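Local coordinates for specific mitochondrial acyl carrier protein (Toxoplasma, PDB 3CE7) that probably serves as an acyl carrier in mitochondrial fatty acid or lipid synthesis, at residues L47-R50 with E51-W55; D14-I17 with N18-T21. All blocks are in the same frame, centred on the assembly; numbering follows the deposited sequence.

Two local contacts of this helical acyl carrier protein are described, one a helix N-cap and the other a hairpin turn. Interaction 2 comes first along the chain, where residues 14-17 lead into helix 17-29 and 18-21 form its first turn. Interaction 1 follows in the loop joining that helix to helix 57-71, and its last residue is two short of the second helix. The two lie on opposite sides of the chain's centre, about 26 Å between centres and about 12 Å between nearest atoms, so they do not touch. In canonical acyl carrier proteins the phosphopantetheine is attached near the start of the helix corresponding to 57-71, so interaction 1 would probably lie just before the equivalent region here.

Interaction 1: residues L47-R50 with E51-W55; sequences LRTR and EDRLW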
loop_
_atom_site.group_PDB
_atom_site.type_symbol
_atom_site.label_atom_id
_atom_site.label_comp_id
_atom_site.label_asym_id
_atom_site.label_seq_id
_atom_site.Cartn_x
_atom_site.Cartn_y
_atom_site.Cartn_z
ATOM N N LEU A 47 -0.592 9.497 -8.712
ATOM C CA LEU A 47 -1.127 10.205 -7.552
ATOM C C LEU A 47 -0.243 11.371 -7.123
ATOM O O LEU A 47 0.974 11.258 -7.136
ATOM C CB LEU A 47 -1.269 9.246 -6.364
ATOM C CG LEU A 47 -2.217 8.052 -6.519
ATOM C CD1 LEU A 47 -2.088 7.116 -5.312
ATOM C CD2 LEU A 47 -3.664 8.508 -6.719
ATOM N N ARG A 48 -0.872 12.468 -6.711
ATOM C CA ARG A 48 -0.141 13.631 -6.213
ATOM C C ARG A 48 0.016 13.577 -4.697
ATOM O O ARG A 48 -0.971 13.456 -3.961
ATOM C CB ARG A 48 -0.837 14.924 -6.637
ATOM C CG ARG A 48 0.050 16.151 -6.502
ATOM C CD ARG A 48 -0.434 17.280 -7.404
ATOM N NE ARG A 48 -0.314 16.951 -8.823
ATOM C CZ ARG A 48 0.787 17.119 -9.552
ATOM N NH1 ARG A 48 0.780 16.783 -10.834
ATOM N NH2 ARG A 48 1.898 17.609 -9.009
ATOM N N THR A 49 1.263 13.689 -4.243
ATOM C CA THR A 49 1.586 13.620 -2.811
ATOM C C THR A 49 1.531 14.996 -2.142
ATOM O O THR A 49 1.347 16.013 -2.817
ATOM C CB THR A 49 2.972 12.988 -2.579
ATOM O OG1 THR A 49 3.996 13.877 -3.054
ATOM C CG2 THR A 49 3.084 11.642 -3.293
ATOM N N ARG A 50 1.687 15.014 -0.816
ATOM C CA ARG A 50 1.685 16.251 -0.018
ATOM C C ARG A 50 2.703 17.268 -0.523
ATOM O O ARG A 50 2.578 18.469 -0.261
ATOM C CB ARG A 50 2.000 15.940 1.449
ATOM C CG ARG A 50 0.982 15.066 2.164
ATOM C CD ARG A 50 -0.223 15.855 2.641
ATOM N NE ARG A 50 -1.060 15.053 3.531
ATOM C CZ ARG A 50 -1.193 15.259 4.841
ATOM N NH1 ARG A 50 -0.558 16.265 5.440
ATOM N NH2 ARG A 50 -1.979 14.462 5.555
ATOM N N GLU A 51 3.707 16.765 -1.240
ATOM C CA GLU A 51 4.805 17.567 -1.777
ATOM C C GLU A 51 4.483 18.187 -3.130
ATOM O O GLU A 51 5.377 18.756 -3.769
ATOM C CB GLU A 51 6.052 16.698 -1.936
ATOM C CG GLU A 51 6.519 16.021 -0.670
ATOM C CD GLU A 51 7.747 15.165 -0.897
ATOM O OE1 GLU A 51 8.608 15.570 -1.704
ATOM O OE2 GLU A 51 7.850 14.089 -0.266
ATOM N N ASP A 52 3.216 18.070 -3.547
ATOM C CA ASP A 52 2.737 18.529 -4.857
ATOM C C ASP A 52 3.609 18.035 -6.014
ATOM O O ASP A 52 3.857 18.748 -6.996
ATOM C CB ASP A 52 2.549 20.056 -4.882
ATOM C CG ASP A 52 1.342 20.516 -4.066
ATOM O OD1 ASP A 52 0.921 19.792 -3.137
ATOM O OD2 ASP A 52 0.812 21.612 -4.354
ATOM N N ARG A 53 4.068 16.793 -5.882
ATOM C CA ARG A 53 4.768 16.077 -6.937
ATOM C C ARG A 53 4.058 14.733 -7.070
ATOM O O ARG A 53 3.304 14.340 -6.174
ATOM C CB ARG A 53 6.250 15.873 -6.584
ATOM C CG ARG A 53 6.505 14.973 -5.377
ATOM C CD ARG A 53 7.974 14.970 -4.976
ATOM N NE ARG A 53 8.778 14.063 -5.796
ATOM C CZ ARG A 53 10.108 14.091 -5.868
ATOM N NH1 ARG A 53 10.751 13.222 -6.641
ATOM N NH2 ARG A 53 10.801 14.987 -5.174
ATOM N N LEU A 54 4.290 14.033 -8.173
ATOM C CA LEU A 54 3.724 12.700 -8.330
ATOM C C LEU A 54 4.462 11.678 -7.463
ATOM O O LEU A 54 5.679 11.757 -7.271
ATOM C CB LEU A 54 3.713 12.269 -9.799
ATOM C CG LEU A 54 2.867 13.137 -10.742
ATOM C CD1 LEU A 54 2.930 12.599 -12.157
ATOM C CD2 LEU A 54 1.416 13.244 -10.284
ATOM N N TRP A 55 3.697 10.733 -6.933
ATOM C CA TRP A 55 4.216 9.600 -6.178
ATOM C C TRP A 55 5.365 8.935 -6.930
ATOM O O TRP A 55 5.266 8.693 -8.136
ATOM C CB TRP A 55 3.072 8.604 -6.021
ATOM C CG TRP A 55 3.348 7.373 -5.202
ATOM C CD1 TRP A 55 4.158 6.318 -5.524
ATOM C CD2 TRP A 55 2.762 7.066 -3.938
ATOM N NE1 TRP A 55 4.123 5.367 -4.514
ATOM C CE2 TRP A 55 3.265 5.800 -3.536
ATOM C CE3 TRP A 55 1.851 7.732 -3.106
ATOM C CZ2 TRP A 55 2.900 5.196 -2.322
ATOM C CZ3 TRP A 55 1.488 7.131 -1.890
ATOM C CH2 TRP A 55 2.015 5.871 -1.517
HETATM O O HOH W 1 5.944 12.444 -1.157
#
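E51 lies within the turn and reaches back to T49: a type I turn from T49 to D52 with a G1 bulge closes a short 3:5 hairpin in the long loop between helices 17-29 and 57-71. The amide of E51 makes a weak hydrogen bond to T49 OG1. The same hydroxyl donates to a water 3.1 Å from T49 OG1, and that water donates in turn to E51 OE2, so a water bridges the threonine hydroxyl and the glutamate carboxylate. With chi1 at 69°, T49 OG1 lies between its own N and carbonyl carbon, on the side from which the E51 amide approaches.

D52 closes the turn, D52 N donating to T49 O at 2.9 Å from above the carbonyl plane. Its positive phi and psi are those of a left-handed bulge residue. R48 bends at chi3 and brings NH2 to D52 O, 3.0 Å away near the guanidinium plane, a weak bond with 122° at the hydrogen.

R53 O accepts a nearly straight hydrogen bond from T49 N, the second bond of the bulge. The R53 side chain runs past T49, with R53 CG 3.6 Å from T49 OG1, before NH1 forms a salt bridge with D56.

L54 faces R48 in a non-hydrogen-bonded pair. L54 CD2 lies over one face of the R48 guanidinium, toward its rim, at 3.6 Å from NH1.

W55 N closes the other end of the R48-L54 bridge, giving a nearly straight bond to L47 O at 2.8 Å. Its indole meets F31 and donates from NE1 to T60. T49 CG2 packs against W55 CA at 3.7 Å and approaches the six-membered ring obliquely, 4.1 Å from CE3.

Interaction 2: residues D14-I17 with N18-T21; sequences DTDI and NAVT
The backbone turns into a helix at D16 and I17, whose carbonyls take the amides four residues on. D16 O receives V20 N at 2.9 Å, almost straight at 170°, and I17 O receives T21 N at 2.8 Å. D16 itself is still extended, while I17 through T21 are helical.

The D16 side chain then folds back over the first turn. A chi1 of 178° swings the carboxylate away from the D16 amide and back toward the helix, where D16 OD1 comes within 3.1 Å of A19 N and accepts a nearly straight bond, the donor standing 67° out of the carboxylate plane. D16 CG also rests against A19 CB at 3.8 Å. This is an N-cap at the start of helix 17-29, the first helix of the acyl carrier fold: the aspartate accepts from an amide of the first turn, and its negative charge would probably interact favourably with the positive end of the helix dipole.

V20 turns its CG2 back toward the loop, 3.4 Å from D16 O and within van der Waals range of D14 O. D14 itself is fixed from further along the chain, its carboxylate forming a salt bridge with R97 on helix 86-98.

I17 and T21 cross obliquely. T21 OG1 donates to I17 O at 2.7 Å, from the opposite face of that carbonyl to T21 N, so one oxygen is gripped twice. Q87 also bonds to the T21 hydroxyl through NE2, I17 CD1 lies 3.4 Å from T21 OG1, and the I17 side chain also touches D91 and V94 of helix 86-98.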
loop_
_atom_site.group_PDB
_atom_site.type_symbol
_atom_site.label_atom_id
_atom_site.label_comp_id
_atom_site.label_asym_id
_atom_site.label_seq_id
_atom_site.Cartn_x
_atom_site.Cartn_y
_atom_site.Cartn_z
ATOM N N ASP A 14 -6.509 -9.523 9.548
ATOM C CA ASP A 14 -5.415 -9.313 8.582
ATOM C C ASP A 14 -5.407 -10.289 7.401
ATOM O O ASP A 14 -4.575 -10.172 6.496
ATOM C CB ASP A 14 -4.036 -9.176 9.261
ATOM C CG ASP A 14 -3.620 -10.406 10.030
ATOM O OD1 ASP A 14 -4.170 -11.498 9.776
ATOM O OD2 ASP A 14 -2.702 -10.280 10.886
ATOM N N THR A 15 -6.350 -11.226 7.406
ATOM C CA THR A 15 -6.547 -12.131 6.276
ATOM C C THR A 15 -7.853 -11.845 5.524
ATOM O O THR A 15 -8.226 -12.593 4.616
ATOM C CB THR A 15 -6.482 -13.621 6.699
ATOM O OG1 THR A 15 -7.432 -13.871 7.747
ATOM C CG2 THR A 15 -5.080 -13.975 7.188
ATOM N N ASP A 16 -8.530 -10.758 5.908
ATOM C CA ASP A 16 -9.775 -10.314 5.270
ATOM C C ASP A 16 -9.411 -9.237 4.237
ATOM O O ASP A 16 -9.075 -8.119 4.606
ATOM C CB ASP A 16 -10.710 -9.764 6.365
ATOM C CG ASP A 16 -12.033 -9.207 5.840
ATOM O OD1 ASP A 16 -12.125 -8.750 4.686
ATOM O OD2 ASP A 16 -13.009 -9.207 6.631
ATOM N N ILE A 17 -9.484 -9.573 2.950
ATOM C CA ILE A 17 -9.044 -8.640 1.902
ATOM C C ILE A 17 -9.841 -7.324 1.867
ATOM O O ILE A 17 -9.274 -6.259 1.597
ATOM C CB ILE A 17 -8.968 -9.313 0.488
ATOM C CG1 ILE A 17 -8.275 -8.385 -0.534
ATOM C CG2 ILE A 17 -10.343 -9.775 0.018
ATOM C CD1 ILE A 17 -6.837 -8.019 -0.158
ATOM N N ASN A 18 -11.141 -7.387 2.141
ATOM C CA ASN A 18 -11.933 -6.153 2.200
ATOM C C ASN A 18 -11.415 -5.213 3.285
ATOM O O ASN A 18 -11.170 -4.026 3.026
ATOM C CB ASN A 18 -13.421 -6.453 2.391
ATOM C CG ASN A 18 -14.092 -6.942 1.116
ATOM O OD1 ASN A 18 -13.442 -7.144 0.090
ATOM N ND2 ASN A 18 -15.409 -7.146 1.186
ATOM N N ALA A 19 -11.214 -5.749 4.487
ATOM C CA ALA A 19 -10.787 -4.930 5.624
ATOM C C ALA A 19 -9.380 -4.385 5.411
ATOM O O ALA A 19 -9.123 -3.198 5.651
ATOM C CB ALA A 19 -10.874 -5.738 6.915
ATOM N N VAL A 20 -8.482 -5.249 4.940
ATOM C CA VAL A 20 -7.095 -4.855 4.702
ATOM C C VAL A 20 -7.027 -3.811 3.576
ATOM O O VAL A 20 -6.265 -2.843 3.672
ATOM C CB VAL A 20 -6.205 -6.087 4.409
ATOM C CG1 VAL A 20 -4.824 -5.669 3.940
ATOM C CG2 VAL A 20 -6.088 -6.960 5.648
ATOM N N THR A 21 -7.808 -4.007 2.516
ATOM C CA THR A 21 -7.794 -3.050 1.407
ATOM C C THR A 21 -8.307 -1.677 1.857
ATOM O O THR A 21 -7.662 -0.652 1.613
ATOM C CB THR A 21 -8.587 -3.551 0.181
ATOM O OG1 THR A 21 -8.057 -4.812 -0.264
ATOM C CG2 THR A 21 -8.450 -2.543 -0.956
#